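Local coordinates for K Homology domain-containing protein (Pyrococcus horikoshii, PDB 2E3U) that probably binds RNA through its two KH domains, as a Dim2p-type factor in pre-ribosomal RNA processing, at residues A[111-124]-A[168-182]. Sequence-based numbering, arbitrary orientation.
Sequences RLLNEGEYLEIINL and TVAIIGNPIQIEIAK
Tyr118, Glu120 and Ile122 pair with Gly173, Ile171 and Val169 through three antiparallel hydrogen-bonded pairs, which join strands 118-123 and 168-173 as edge and central strands of a type I KH domain sheet. Each pair exchanges two N-H...O=C bonds; the straightest, Ile122 N to Val169 O, spans 2.8 Å at 168°. CA-H...O contacts supplement them, among them Ile172 CA to Tyr118 O.

Apolar packing occupies both faces. On the face bearing Leu119, Ile121, Ala170 and Ile172, the Ile121 CD1 methyl presses on Ala170 CB at a tight 3.5 Å. Ile172 packs against the 3-10 segment 111-113: its CG2 lies 3.5 Å from Arg111 CD, while its CD1 branch meets Leu112, which also packs on helix 87-101 and thus links this sheet to a helix following the first KH sheet. On the other face, helix 175-182 runs nearly parallel to strand 118-123, in the same direction. Ile178 sends CD1 to within 3.9 Å of Tyr118 CB, and Pro175 CG approaches the Tyr118 ring obliquely.

Polar contacts gather at the two ends of the helix segment. With chi1 at -169°, Arg111 CG points opposite the backbone N and the extended chain carries its guanidinium beneath Ile172 O, which stands 3.7 Å above the centre of one face; NH2 forms hydrogen bonds with Gly159 O and Ser161 OG. An alanine here would remove these bonds and would probably leave Gly159 O and Ser161 OG without that donor and uncover Ile172 CG2. Gln177 OE1 accepts from Asn174 N, at the helix N-cap position. Farther along, Lys182 NZ bridges to Glu120 OE1 at 3.1 Å, on the syn side but 32° out of the carboxylate plane.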
ATOM      1  N   ARG A 111      -8.553   3.843  -0.462  1.00 19.02           N
ATOM      2  CA  ARG A 111      -9.222   2.557  -0.168  1.00 17.98           C
ATOM      3  C   ARG A 111      -9.153   2.178   1.329  1.00 16.97           C
ATOM      4  O   ARG A 111     -10.122   1.663   1.889  1.00 16.95           O
ATOM      5  CB  ARG A 111      -8.629   1.413  -1.008  1.00 17.99           C
ATOM      6  CG  ARG A 111      -9.457   0.104  -0.943  1.00 18.72           C
ATOM      7  CD  ARG A 111      -8.777  -1.049  -1.665  1.00 16.82           C
ATOM      8  NE  ARG A 111      -9.498  -2.275  -1.335  1.00 12.29           N
ATOM      9  CZ  ARG A 111      -9.578  -3.363  -2.097  1.00 11.18           C
ATOM     10  NH1 ARG A 111     -10.294  -4.368  -1.641  1.00  5.42           N
ATOM     11  NH2 ARG A 111      -8.959  -3.442  -3.303  1.00  7.81           N
ATOM     12  N   LEU A 112      -8.024   2.473   1.970  1.00 16.37           N
ATOM     13  CA  LEU A 112      -7.778   2.104   3.345  1.00 16.82           C
ATOM     14  C   LEU A 112      -8.764   2.743   4.330  1.00 18.39           C
ATOM     15  O   LEU A 112      -8.860   2.284   5.468  1.00 18.75           O
ATOM     16  CB  LEU A 112      -6.359   2.454   3.757  1.00 16.20           C
ATOM     17  CG  LEU A 112      -5.287   1.493   3.251  1.00 16.36           C
ATOM     18  CD1 LEU A 112      -3.973   2.259   3.289  1.00 12.67           C
ATOM     19  CD2 LEU A 112      -5.244   0.285   4.150  1.00 11.52           C
ATOM     20  N   LEU A 113      -9.482   3.793   3.901  1.00 19.62           N
ATOM     21  CA  LEU A 113     -10.532   4.421   4.720  1.00 21.22           C
ATOM     22  C   LEU A 113     -11.725   3.513   4.924  1.00 22.46           C
ATOM     23  O   LEU A 113     -12.487   3.716   5.850  1.00 23.61           O
ATOM     24  CB  LEU A 113     -10.999   5.738   4.093  1.00 22.04           C
ATOM     25  CG  LEU A 113      -9.963   6.870   4.027  1.00 22.03           C
ATOM     26  CD1 LEU A 113     -10.480   8.021   3.201  1.00 24.19           C
ATOM     27  CD2 LEU A 113      -9.688   7.313   5.432  1.00 23.30           C
ATOM     28  N   ASN A 114     -11.902   2.519   4.047  1.00 24.19           N
ATOM     29  CA  ASN A 114     -13.020   1.580   4.157  1.00 25.13           C
ATOM     30  C   ASN A 114     -12.786   0.648   5.337  1.00 26.02           C
ATOM     31  O   ASN A 114     -11.663   0.170   5.572  1.00 26.01           O
ATOM     32  CB  ASN A 114     -13.213   0.729   2.875  1.00 24.98           C
ATOM     33  CG  ASN A 114     -13.459   1.563   1.602  1.00 26.41           C
ATOM     34  OD1 ASN A 114     -13.147   1.113   0.484  1.00 28.85           O
ATOM     35  ND2 ASN A 114     -14.004   2.753   1.758  1.00 25.98           N
ATOM     36  N   GLU A 115     -13.849   0.368   6.083  1.00 27.09           N
ATOM     37  CA  GLU A 115     -13.730  -0.533   7.234  1.00 27.53           C
ATOM     38  C   GLU A 115     -13.446  -1.989   6.792  1.00 27.32           C
ATOM     39  O   GLU A 115     -13.874  -2.436   5.706  1.00 27.72           O
ATOM     40  CB  GLU A 115     -14.947  -0.387   8.181  1.00 28.16           C
ATOM     41  CG  GLU A 115     -14.866   0.840   9.189  1.00 27.98           C
ATOM     42  CD  GLU A 115     -15.192   2.223   8.565  1.00 30.71           C
ATOM     43  OE1 GLU A 115     -15.284   2.364   7.317  1.00 32.25           O
ATOM     44  OE2 GLU A 115     -15.339   3.207   9.327  1.00 29.60           O
ATOM     45  N   GLY A 116     -12.676  -2.696   7.616  1.00 26.68           N
ATOM     46  CA  GLY A 116     -12.177  -4.015   7.277  1.00 26.78           C
ATOM     47  C   GLY A 116     -11.030  -4.004   6.284  1.00 26.95           C
ATOM     48  O   GLY A 116     -10.554  -5.043   5.894  1.00 27.35           O
ATOM     49  N   GLU A 117     -10.582  -2.833   5.847  1.00 27.27           N
ATOM     50  CA  GLU A 117      -9.483  -2.794   4.872  1.00 27.63           C
ATOM     51  C   GLU A 117      -8.174  -2.523   5.606  1.00 27.27           C
ATOM     52  O   GLU A 117      -8.124  -1.676   6.511  1.00 27.65           O
ATOM     53  CB  GLU A 117      -9.738  -1.753   3.784  1.00 27.46           C
ATOM     54  CG  GLU A 117      -9.494  -2.266   2.398  1.00 29.87           C
ATOM     55  CD  GLU A 117     -10.719  -2.811   1.723  1.00 30.44           C
ATOM     56  OE1 GLU A 117     -11.767  -3.017   2.335  1.00 32.92           O
ATOM     57  OE2 GLU A 117     -10.634  -3.058   0.531  1.00 35.33           O
ATOM     58  N   TYR A 118      -7.134  -3.262   5.223  1.00 26.21           N
ATOM     59  CA  TYR A 118      -5.827  -3.209   5.874  1.00 24.44           C
ATOM     60  C   TYR A 118      -4.737  -3.070   4.822  1.00 23.76           C
ATOM     61  O   TYR A 118      -4.967  -3.309   3.633  1.00 23.33           O
ATOM     62  CB  TYR A 118      -5.564  -4.492   6.679  1.00 24.61           C
ATOM     63  CG  TYR A 118      -6.545  -4.740   7.819  1.00 25.45           C
ATOM     64  CD1 TYR A 118      -6.210  -4.441   9.140  1.00 24.47           C
ATOM     65  CD2 TYR A 118      -7.805  -5.263   7.567  1.00 25.68           C
ATOM     66  CE1 TYR A 118      -7.120  -4.667  10.180  1.00 26.09           C
ATOM     67  CE2 TYR A 118      -8.720  -5.488   8.596  1.00 26.38           C
ATOM     68  CZ  TYR A 118      -8.376  -5.177   9.891  1.00 26.01           C
ATOM     69  OH  TYR A 118      -9.292  -5.432  10.897  1.00 28.71           O
ATOM     70  N   LEU A 119      -3.559  -2.696   5.294  1.00 22.05           N
ATOM     71  CA  LEU A 119      -2.387  -2.513   4.486  1.00 22.75           C
ATOM     72  C   LEU A 119      -1.416  -3.579   4.928  1.00 22.49           C
ATOM     73  O   LEU A 119      -1.283  -3.802   6.115  1.00 21.58           O
ATOM     74  CB  LEU A 119      -1.769  -1.125   4.727  1.00 21.08           C
ATOM     75  CG  LEU A 119      -0.434  -0.875   4.068  1.00 21.91           C
ATOM     76  CD1 LEU A 119      -0.470  -0.984   2.515  1.00 19.13           C
ATOM     77  CD2 LEU A 119       0.131   0.506   4.541  1.00 21.42           C
ATOM     78  N   GLU A 120      -0.755  -4.231   3.975  1.00 23.25           N
ATOM     79  CA  GLU A 120       0.315  -5.157   4.284  1.00 25.30           C
ATOM     80  C   GLU A 120       1.498  -4.867   3.374  1.00 25.48           C
ATOM     81  O   GLU A 120       1.356  -4.890   2.167  1.00 25.66           O
ATOM     82  CB  GLU A 120      -0.135  -6.643   4.186  1.00 24.92           C
ATOM     83  CG  GLU A 120       1.068  -7.644   4.104  1.00 26.67           C
ATOM     84  CD  GLU A 120       0.869  -8.987   4.804  1.00 27.97           C
ATOM     85  OE1 GLU A 120       1.889  -9.647   5.120  1.00 35.18           O
ATOM     86  OE2 GLU A 120      -0.278  -9.421   5.044  1.00 31.59           O
ATOM     87  N   ILE A 121       2.653  -4.582   3.963  1.00 26.72           N
ATOM     88  CA  ILE A 121       3.898  -4.382   3.206  1.00 28.00           C
ATOM     89  C   ILE A 121       4.843  -5.580   3.333  1.00 28.52           C
ATOM     90  O   ILE A 121       5.209  -6.002   4.425  1.00 27.82           O
ATOM     91  CB  ILE A 121       4.705  -3.142   3.658  1.00 27.83           C
ATOM     92  CG1 ILE A 121       3.818  -1.944   3.999  1.00 30.11           C
ATOM     93  CG2 ILE A 121       5.787  -2.783   2.629  1.00 28.92           C
ATOM     94  CD1 ILE A 121       3.124  -1.354   2.870  1.00 34.90           C
ATOM     95  N   ILE A 122       5.260  -6.093   2.184  1.00 29.71           N
ATOM     96  CA  ILE A 122       6.136  -7.249   2.097  1.00 30.39           C
ATOM     97  C   ILE A 122       7.487  -6.818   1.531  1.00 30.64           C
ATOM     98  O   ILE A 122       7.543  -6.197   0.474  1.00 30.06           O
ATOM     99  CB  ILE A 122       5.504  -8.334   1.157  1.00 30.45           C
ATOM    100  CG1 ILE A 122       4.213  -8.902   1.757  1.00 31.91           C
ATOM    101  CG2 ILE A 122       6.465  -9.462   0.892  1.00 29.90           C
ATOM    102  CD1 ILE A 122       4.372  -9.372   3.224  1.00 34.30           C
ATOM    103  N   ASN A 123       8.573  -7.150   2.229  1.00 31.71           N
ATOM    104  CA  ASN A 123       9.905  -6.959   1.654  1.00 32.36           C
ATOM    105  C   ASN A 123      10.155  -8.092   0.673  1.00 31.46           C
ATOM    106  O   ASN A 123      10.080  -9.259   1.036  1.00 30.50           O
ATOM    107  CB  ASN A 123      11.002  -6.918   2.732  1.00 33.55           C
ATOM    108  CG  ASN A 123      10.839  -5.744   3.714  1.00 36.53           C
ATOM    109  OD1 ASN A 123      10.894  -4.567   3.323  1.00 39.62           O
ATOM    110  ND2 ASN A 123      10.669  -6.067   5.003  1.00 36.26           N
ATOM    111  N   LEU A 124      10.424  -7.727  -0.575  1.00 31.89           N
ATOM    112  CA  LEU A 124      10.604  -8.681  -1.668  1.00 32.95           C
ATOM    113  C   LEU A 124      11.687  -9.674  -1.332  1.00 34.34           C
ATOM    114  O   LEU A 124      11.658 -10.833  -1.769  1.00 34.77           O
ATOM    115  CB  LEU A 124      10.965  -7.964  -2.962  1.00 32.47           C
ATOM    116  CG  LEU A 124       9.834  -7.282  -3.729  1.00 32.39           C
ATOM    117  CD1 LEU A 124      10.355  -6.613  -4.982  1.00 32.42           C
ATOM    118  CD2 LEU A 124       8.754  -8.270  -4.040  1.00 31.25           C
ATOM    119  N   THR A 168       9.745  -3.525  -2.066  1.00 22.65           N
ATOM    120  CA  THR A 168       8.527  -4.043  -1.429  1.00 20.96           C
ATOM    121  C   THR A 168       7.438  -4.325  -2.428  1.00 20.34           C
ATOM    122  O   THR A 168       7.463  -3.818  -3.543  1.00 19.56           O
ATOM    123  CB  THR A 168       7.930  -3.073  -0.394  1.00 21.00           C
ATOM    124  OG1 THR A 168       7.525  -1.861  -1.050  1.00 21.52           O
ATOM    125  CG2 THR A 168       8.925  -2.753   0.759  1.00 21.31           C
ATOM    126  N   VAL A 169       6.473  -5.141  -1.999  1.00 20.33           N
ATOM    127  CA  VAL A 169       5.153  -5.216  -2.599  1.00 19.67           C
ATOM    128  C   VAL A 169       4.233  -4.804  -1.479  1.00 19.82           C
ATOM    129  O   VAL A 169       4.439  -5.224  -0.349  1.00 20.99           O
ATOM    130  CB  VAL A 169       4.735  -6.666  -3.035  1.00 20.02           C
ATOM    131  CG1 VAL A 169       3.520  -6.642  -3.964  1.00 16.79           C
ATOM    132  CG2 VAL A 169       5.841  -7.333  -3.725  1.00 21.96           C
ATOM    133  N   ALA A 170       3.217  -3.994  -1.775  1.00 19.24           N
ATOM    134  CA  ALA A 170       2.249  -3.575  -0.746  1.00 18.93           C
ATOM    135  C   ALA A 170       0.831  -3.942  -1.203  1.00 18.81           C
ATOM    136  O   ALA A 170       0.529  -3.846  -2.377  1.00 19.35           O
ATOM    137  CB  ALA A 170       2.360  -2.084  -0.450  1.00 17.21           C
ATOM    138  N   ILE A 171      -0.009  -4.368  -0.266  1.00 17.69           N
ATOM    139  CA  ILE A 171      -1.320  -4.913  -0.556  1.00 16.81           C
ATOM    140  C   ILE A 171      -2.352  -4.215   0.315  1.00 16.41           C
ATOM    141  O   ILE A 171      -2.090  -3.930   1.481  1.00 16.13           O
ATOM    142  CB  ILE A 171      -1.381  -6.443  -0.324  1.00 17.00           C
ATOM    143  CG1 ILE A 171      -0.151  -7.133  -0.944  1.00 17.04           C
ATOM    144  CG2 ILE A 171      -2.691  -7.015  -0.903  1.00 16.01           C
ATOM    145  CD1 ILE A 171      -0.036  -8.679  -0.687  1.00 18.07           C
ATOM    146  N   ILE A 172      -3.501  -3.889  -0.280  1.00 15.86           N
ATOM    147  CA  ILE A 172      -4.631  -3.281   0.427  1.00 15.24           C
ATOM    148  C   ILE A 172      -5.847  -4.119   0.153  1.00 14.29           C
ATOM    149  O   ILE A 172      -6.143  -4.413  -0.993  1.00 13.86           O
ATOM    150  CB  ILE A 172      -4.921  -1.806  -0.007  1.00 15.67           C
ATOM    151  CG1 ILE A 172      -3.762  -0.887   0.374  1.00 15.51           C
ATOM    152  CG2 ILE A 172      -6.189  -1.319   0.676  1.00 17.08           C
ATOM    153  CD1 ILE A 172      -3.789   0.486  -0.337  1.00 14.01           C
ATOM    154  N   GLY A 173      -6.512  -4.552   1.209  1.00 14.46           N
ATOM    155  CA  GLY A 173      -7.576  -5.512   1.080  1.00 15.18           C
ATOM    156  C   GLY A 173      -8.169  -5.836   2.415  1.00 15.81           C
ATOM    157  O   GLY A 173      -7.607  -5.482   3.438  1.00 15.87           O
ATOM    158  N   ASN A 174      -9.302  -6.526   2.426  1.00 16.32           N
ATOM    159  CA  ASN A 174      -9.687  -7.179   3.677  1.00 17.75           C
ATOM    160  C   ASN A 174      -8.702  -8.351   3.922  1.00 18.92           C
ATOM    161  O   ASN A 174      -7.977  -8.739   3.007  1.00 18.19           O
ATOM    162  CB  ASN A 174     -11.175  -7.580   3.687  1.00 17.07           C
ATOM    163  CG  ASN A 174     -11.492  -8.750   2.770  1.00 17.70           C
ATOM    164  OD1 ASN A 174     -12.578  -8.823   2.193  1.00 18.93           O
ATOM    165  ND2 ASN A 174     -10.568  -9.676   2.655  1.00 14.33           N
ATOM    166  N   PRO A 175      -8.642  -8.900   5.159  1.00 20.02           N
ATOM    167  CA  PRO A 175      -7.585  -9.876   5.414  1.00 20.70           C
ATOM    168  C   PRO A 175      -7.588 -11.061   4.457  1.00 21.15           C
ATOM    169  O   PRO A 175      -6.534 -11.645   4.191  1.00 22.28           O
ATOM    170  CB  PRO A 175      -7.904 -10.356   6.838  1.00 21.60           C
ATOM    171  CG  PRO A 175      -8.579  -9.133   7.457  1.00 21.15           C
ATOM    172  CD  PRO A 175      -9.490  -8.703   6.346  1.00 19.41           C
ATOM    173  N   ILE A 176      -8.749 -11.409   3.925  1.00 21.21           N
ATOM    174  CA  ILE A 176      -8.861 -12.600   3.064  1.00 21.26           C
ATOM    175  C   ILE A 176      -8.293 -12.288   1.689  1.00 20.30           C
ATOM    176  O   ILE A 176      -7.446 -13.010   1.191  1.00 21.37           O
ATOM    177  CB  ILE A 176     -10.345 -13.118   3.025  1.00 21.60           C
ATOM    178  CG1 ILE A 176     -10.661 -13.810   4.342  1.00 22.66           C
ATOM    179  CG2 ILE A 176     -10.619 -14.094   1.832  1.00 21.82           C
ATOM    180  CD1 ILE A 176     -12.156 -13.781   4.723  1.00 26.71           C
ATOM    181  N   GLN A 177      -8.744 -11.189   1.101  1.00 19.13           N
ATOM    182  CA  GLN A 177      -8.194 -10.651  -0.145  1.00 18.20           C
ATOM    183  C   GLN A 177      -6.667 -10.513  -0.106  1.00 18.12           C
ATOM    184  O   GLN A 177      -5.997 -10.938  -1.038  1.00 17.42           O
ATOM    185  CB  GLN A 177      -8.868  -9.292  -0.481  1.00 18.07           C
ATOM    186  CG  GLN A 177     -10.378  -9.387  -0.780  1.00 15.58           C
ATOM    187  CD  GLN A 177     -11.046  -8.052  -0.882  1.00 16.34           C
ATOM    188  OE1 GLN A 177     -10.564  -7.035  -0.347  1.00 17.76           O
ATOM    189  NE2 GLN A 177     -12.170  -8.023  -1.562  1.00 13.58           N
ATOM    190  N   ILE A 178      -6.134  -9.902   0.959  1.00 18.17           N
ATOM    191  CA  ILE A 178      -4.677  -9.787   1.159  1.00 19.13           C
ATOM    192  C   ILE A 178      -3.968 -11.158   1.129  1.00 20.21           C
ATOM    193  O   ILE A 178      -2.930 -11.336   0.491  1.00 19.84           O
ATOM    194  CB  ILE A 178      -4.319  -9.064   2.501  1.00 19.22           C
ATOM    195  CG1 ILE A 178      -4.691  -7.575   2.435  1.00 18.08           C
ATOM    196  CG2 ILE A 178      -2.822  -9.221   2.829  1.00 16.94           C
ATOM    197  CD1 ILE A 178      -4.440  -6.820   3.750  1.00 19.46           C
ATOM    198  N   GLU A 179      -4.533 -12.110   1.866  1.00 21.52           N
ATOM    199  CA  GLU A 179      -4.007 -13.447   1.978  1.00 22.54           C
ATOM    200  C   GLU A 179      -3.934 -14.151   0.607  1.00 22.77           C
ATOM    201  O   GLU A 179      -2.937 -14.819   0.295  1.00 23.35           O
ATOM    202  CB  GLU A 179      -4.898 -14.228   2.962  1.00 23.36           C
ATOM    203  CG  GLU A 179      -4.182 -15.241   3.788  1.00 26.95           C
ATOM    204  CD  GLU A 179      -3.560 -16.328   2.953  1.00 35.16           C
ATOM    205  OE1 GLU A 179      -2.385 -16.672   3.236  1.00 38.79           O
ATOM    206  OE2 GLU A 179      -4.246 -16.838   2.019  1.00 38.20           O
ATOM    207  N   ILE A 180      -4.983 -14.000  -0.208  1.00 22.24           N
ATOM    208  CA  ILE A 180      -5.011 -14.520  -1.577  1.00 21.21           C
ATOM    209  C   ILE A 180      -3.949 -13.872  -2.509  1.00 21.34           C
ATOM    210  O   ILE A 180      -3.256 -14.588  -3.247  1.00 19.96           O
ATOM    211  CB  ILE A 180      -6.419 -14.361  -2.207  1.00 21.43           C
ATOM    212  CG1 ILE A 180      -7.450 -15.221  -1.473  1.00 22.04           C
ATOM    213  CG2 ILE A 180      -6.409 -14.728  -3.742  1.00 21.73           C
ATOM    214  CD1 ILE A 180      -8.874 -14.871  -1.822  1.00 23.75           C
ATOM    215  N   ALA A 181      -3.866 -12.529  -2.513  1.00 21.13           N
ATOM    216  CA  ALA A 181      -2.875 -11.796  -3.344  1.00 20.71           C
ATOM    217  C   ALA A 181      -1.497 -12.120  -2.842  1.00 20.79           C
ATOM    218  O   ALA A 181      -0.617 -12.441  -3.623  1.00 22.35           O
ATOM    219  CB  ALA A 181      -3.110 -10.251  -3.333  1.00 18.92           C
ATOM    220  N   LYS A 182      -1.301 -12.051  -1.535  1.00 21.02           N
ATOM    221  CA  LYS A 182      -0.022 -12.445  -0.925  1.00 21.54           C
ATOM    222  C   LYS A 182       0.469 -13.814  -1.399  1.00 21.25           C
ATOM    223  O   LYS A 182       1.624 -13.956  -1.820  1.00 20.90           O
ATOM    224  CB  LYS A 182      -0.107 -12.427   0.624  1.00 21.50           C
ATOM    225  CG  LYS A 182       1.241 -12.307   1.302  1.00 20.96           C
ATOM    226  CD  LYS A 182       1.201 -12.585   2.814  1.00 22.09           C
ATOM    227  CE  LYS A 182       2.621 -12.852   3.332  1.00 21.68           C
ATOM    228  NZ  LYS A 182       2.797 -12.547   4.780  1.00 27.53           N
TER
HETATM  229  O   HOH W   1     -12.636  -5.112   0.724  1.00 46.48           O